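Local coordinates for protein 2-hydroxyisobutanoyl-CoA mutase large subunit (Aquincola tertiaricarbonis, PDB 4R3U) that interconverts 2-hydroxyisobutyryl-CoA and (S)-3-hydroxybutyryl-CoA as the substrate-binding large subunit of a mutase, together with a small cobalamin-binding subunit, at residues N332-S335 / M336-R339. Numbering follows the deposited sequence.
Sequences NPES and MRLR. With 3KK (S-{(3R,5R,9R)-1-[(2R,3S,4R,5R)-5-(6-amino-9H-purin-9-yl)-4-hydroxy-3-(phosphonooxy)tetrahydrofuran-2-yl]-3,5,9-trihydroxy-8,8-dimethyl-3,5-dioxido-10,14-dioxo-2,4,6-trioxa-11,15-diaza-3lambda~5~,5lambda~5~-diphosphaheptadecan-17-yl} 2-hydroxy-2-methylpropanethioate), chain F.
With chi1 at 62°, Arg-337 sets its CG between its backbone N and carbonyl carbon, and a bend at chi2 folds the chain back over Glu-334, whose own CG lies beside its backbone N. The two side chains run alongside each other, carboxylate and guanidinium planes 45° apart. CB and the carbonyl O of Glu-334 lie over one guanidinium face, CB 3.7 Å from Arg-337 NH2; CD of Arg-339 covers the centre of the opposite face. Glu-334 OE2 stays 4.0 Å from Arg-337 NH2, beyond a salt bridge; NH2 donates to Pro-294 O. The backbone carrying the pair runs through consecutive turns between helix 306-327 and strand 340-344: Ser-335 N donates to Asn-332 O, Met-336 N to Pro-333 O, and Asn-332 OD1 accepts from Glu-334 N at 3.1 Å, an Asx turn. Beyond it, 3KK CDP lies 3.5 Å from Arg-339 NH1, offset toward the rim of that guanidinium face; Arg-339 NH2 donates to Asn-248 OD1 and Leu-296 O. For Arg-337, packing on both faces and the NH2 bond to Pro-294 O probably help to fix its rotation beside the CoA pocket, and the Glu-334 carboxylate probably adds a longer-range attraction.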
loop_
_atom_site.group_PDB
_atom_site.type_symbol
_atom_site.label_atom_id
_atom_site.label_comp_id
_atom_site.label_asym_id
_atom_site.label_seq_id
_atom_site.Cartn_x
_atom_site.Cartn_y
_atom_site.Cartn_z
ATOM N N ASN A 332 30.050 -2.896 -24.487
ATOM C CA ASN A 332 30.113 -2.260 -23.175
ATOM C C ASN A 332 28.889 -2.754 -22.398
ATOM O O ASN A 332 27.762 -2.569 -22.874
ATOM C CB ASN A 332 30.114 -0.708 -23.306
ATOM C CG ASN A 332 30.231 0.110 -22.017
ATOM O OD1 ASN A 332 29.899 -0.327 -20.906
ATOM N ND2 ASN A 332 30.661 1.359 -22.160
ATOM N N PRO A 333 29.093 -3.387 -21.210
ATOM C CA PRO A 333 27.950 -3.918 -20.439
ATOM C C PRO A 333 26.871 -2.900 -20.092
ATOM O O PRO A 333 25.691 -3.270 -20.061
ATOM C CB PRO A 333 28.602 -4.521 -19.191
ATOM C CG PRO A 333 29.947 -3.883 -19.114
ATOM C CD PRO A 333 30.372 -3.685 -20.533
ATOM N N GLU A 334 27.266 -1.614 -19.895
ATOM C CA GLU A 334 26.367 -0.480 -19.595
ATOM C C GLU A 334 25.398 -0.190 -20.739
ATOM O O GLU A 334 24.315 0.363 -20.509
ATOM C CB GLU A 334 27.148 0.792 -19.256
ATOM C CG GLU A 334 28.108 0.669 -18.084
ATOM C CD GLU A 334 28.605 2.018 -17.611
ATOM O OE1 GLU A 334 29.001 2.843 -18.464
ATOM O OE2 GLU A 334 28.558 2.261 -16.385
ATOM N N SER A 335 25.763 -0.584 -21.964
ATOM C CA SER A 335 24.920 -0.451 -23.155
ATOM C C SER A 335 23.736 -1.438 -23.091
ATOM O O SER A 335 22.733 -1.240 -23.762
ATOM C CB SER A 335 25.739 -0.764 -24.400
ATOM O OG SER A 335 26.698 0.246 -24.639
ATOM N N MET A 336 23.887 -2.521 -22.310
ATOM C CA MET A 336 22.878 -3.564 -22.183
ATOM C C MET A 336 22.034 -3.429 -20.895
ATOM O O MET A 336 20.986 -4.082 -20.794
ATOM C CB MET A 336 23.528 -4.956 -22.340
ATOM C CG MET A 336 24.311 -5.103 -23.644
ATOM S SD MET A 336 25.554 -6.409 -23.586
ATOM C CE MET A 336 26.938 -5.524 -24.138
ATOM N N ARG A 337 22.457 -2.555 -19.939
ATOM C CA ARG A 337 21.683 -2.338 -18.716
ATOM C C ARG A 337 20.638 -1.219 -18.813
ATOM O O ARG A 337 20.985 -0.042 -18.943
ATOM C CB ARG A 337 22.509 -2.339 -17.402
ATOM C CG ARG A 337 23.578 -1.268 -17.255
ATOM C CD ARG A 337 23.151 -0.108 -16.371
ATOM N NE ARG A 337 24.038 1.064 -16.509
ATOM C CZ ARG A 337 23.925 2.001 -17.459
ATOM N NH1 ARG A 337 22.979 1.909 -18.384
ATOM N NH2 ARG A 337 24.759 3.032 -17.487
ATOM N N LEU A 338 19.346 -1.617 -18.784
ATOM C CA LEU A 338 18.206 -0.713 -18.857
ATOM C C LEU A 338 18.029 0.003 -17.534
ATOM O O LEU A 338 17.928 -0.636 -16.489
ATOM C CB LEU A 338 16.915 -1.489 -19.248
ATOM C CG LEU A 338 15.636 -0.680 -19.494
ATOM C CD1 LEU A 338 14.834 -1.260 -20.633
ATOM C CD2 LEU A 338 14.770 -0.610 -18.233
ATOM N N ARG A 339 18.007 1.327 -17.592
ATOM C CA ARG A 339 17.773 2.205 -16.450
ATOM C C ARG A 339 16.436 2.869 -16.767
ATOM O O ARG A 339 16.203 3.237 -17.930
ATOM C CB ARG A 339 18.883 3.283 -16.282
ATOM C CG ARG A 339 20.298 2.752 -16.000
ATOM C CD ARG A 339 21.313 3.873 -16.057
ATOM N NE ARG A 339 21.178 4.621 -17.311
ATOM C CZ ARG A 339 21.390 5.922 -17.459
ATOM N NH1 ARG A 339 21.789 6.661 -16.433
ATOM N NH2 ARG A 339 21.209 6.493 -18.634
HETATM C C4 3KK F . 3.421 14.230 -18.658
HETATM C C3 3KK F . 3.891 13.468 -17.423
HETATM C C2 3KK F . 2.950 12.301 -17.132
HETATM O O3 3KK F . 3.859 14.371 -16.331
HETATM C C1 3KK F . 5.321 12.934 -17.573
HETATM O O1 3KK F . 5.734 12.432 -18.621
HETATM S S1P 3KK F . 6.285 13.112 -16.109
HETATM C C2P 3KK F . 7.905 12.452 -16.592
HETATM C C3P 3KK F . 8.936 12.789 -15.545
HETATM N N4P 3KK F . 10.190 12.157 -15.931
HETATM C C5P 3KK F . 11.145 11.864 -15.043
HETATM O O5P 3KK F . 11.072 12.108 -13.834
HETATM C C6P 3KK F . 12.364 11.187 -15.677
HETATM C C7P 3KK F . 13.495 10.981 -14.680
HETATM N N8P 3KK F . 14.596 10.241 -15.309
HETATM C C9P 3KK F . 15.781 10.107 -14.695
HETATM O O9P 3KK F . 16.021 10.613 -13.598
HETATM C CAP 3KK F . 16.890 9.370 -15.502
HETATM O OAP 3KK F . 16.828 9.674 -16.911
HETATM C CBP 3KK F . 17.098 7.852 -15.176
HETATM C CDP 3KK F . 18.366 7.337 -15.873
HETATM C CEP 3KK F . 15.918 7.003 -15.663
HETATM C CCP 3KK F . 17.305 7.626 -13.663
HETATM O O6A 3KK F . 18.352 8.502 -13.208
HETATM P P2A 3KK F . 18.615 8.887 -11.695
HETATM O O4A 3KK F . 17.338 9.177 -11.026
HETATM O O5A 3KK F . 19.676 9.924 -11.684
HETATM O O3A 3KK F . 19.162 7.470 -11.122
HETATM P P1A 3KK F . 20.568 6.712 -11.503
HETATM O O1A 3KK F . 21.163 7.213 -12.771
HETATM O O2A 3KK F . 20.328 5.266 -11.368
HETATM O O5B 3KK F . 21.416 7.208 -10.204
HETATM C C5B 3KK F . 22.223 8.407 -10.184
HETATM C C4B 3KK F . 23.700 8.046 -9.942
HETATM O O4B 3KK F . 23.856 7.100 -8.841
HETATM C C3B 3KK F . 24.314 7.388 -11.173
HETATM O O3B 3KK F . 25.683 7.846 -11.290
HETATM P P3B 3KK F . 26.194 8.825 -12.470
HETATM O O8A 3KK F . 25.904 8.035 -13.688
HETATM O O7A 3KK F . 25.381 10.042 -12.269
HETATM O O9A 3KK F . 27.631 8.978 -12.134
HETATM C C2B 3KK F . 24.266 5.907 -10.843
HETATM O O2B 3KK F . 25.277 5.168 -11.538
HETATM C C1B 3KK F . 24.498 5.909 -9.345
HETATM N N9A 3KK F . 23.895 4.719 -8.673
HETATM C C8A 3KK F . 22.612 4.376 -8.571
HETATM N N7A 3KK F . 22.540 3.235 -7.892
HETATM C C5A 3KK F . 23.780 2.873 -7.545
HETATM C C4A 3KK F . 24.623 3.807 -8.029
HETATM N N3A 3KK F . 25.965 3.717 -7.837
HETATM C C2A 3KK F . 26.510 2.640 -7.102
HETATM N N1A 3KK F . 25.582 1.682 -6.607
HETATM C C6A 3KK F . 24.262 1.817 -6.854
HETATM N N6A 3KK F . 23.382 0.923 -6.399
#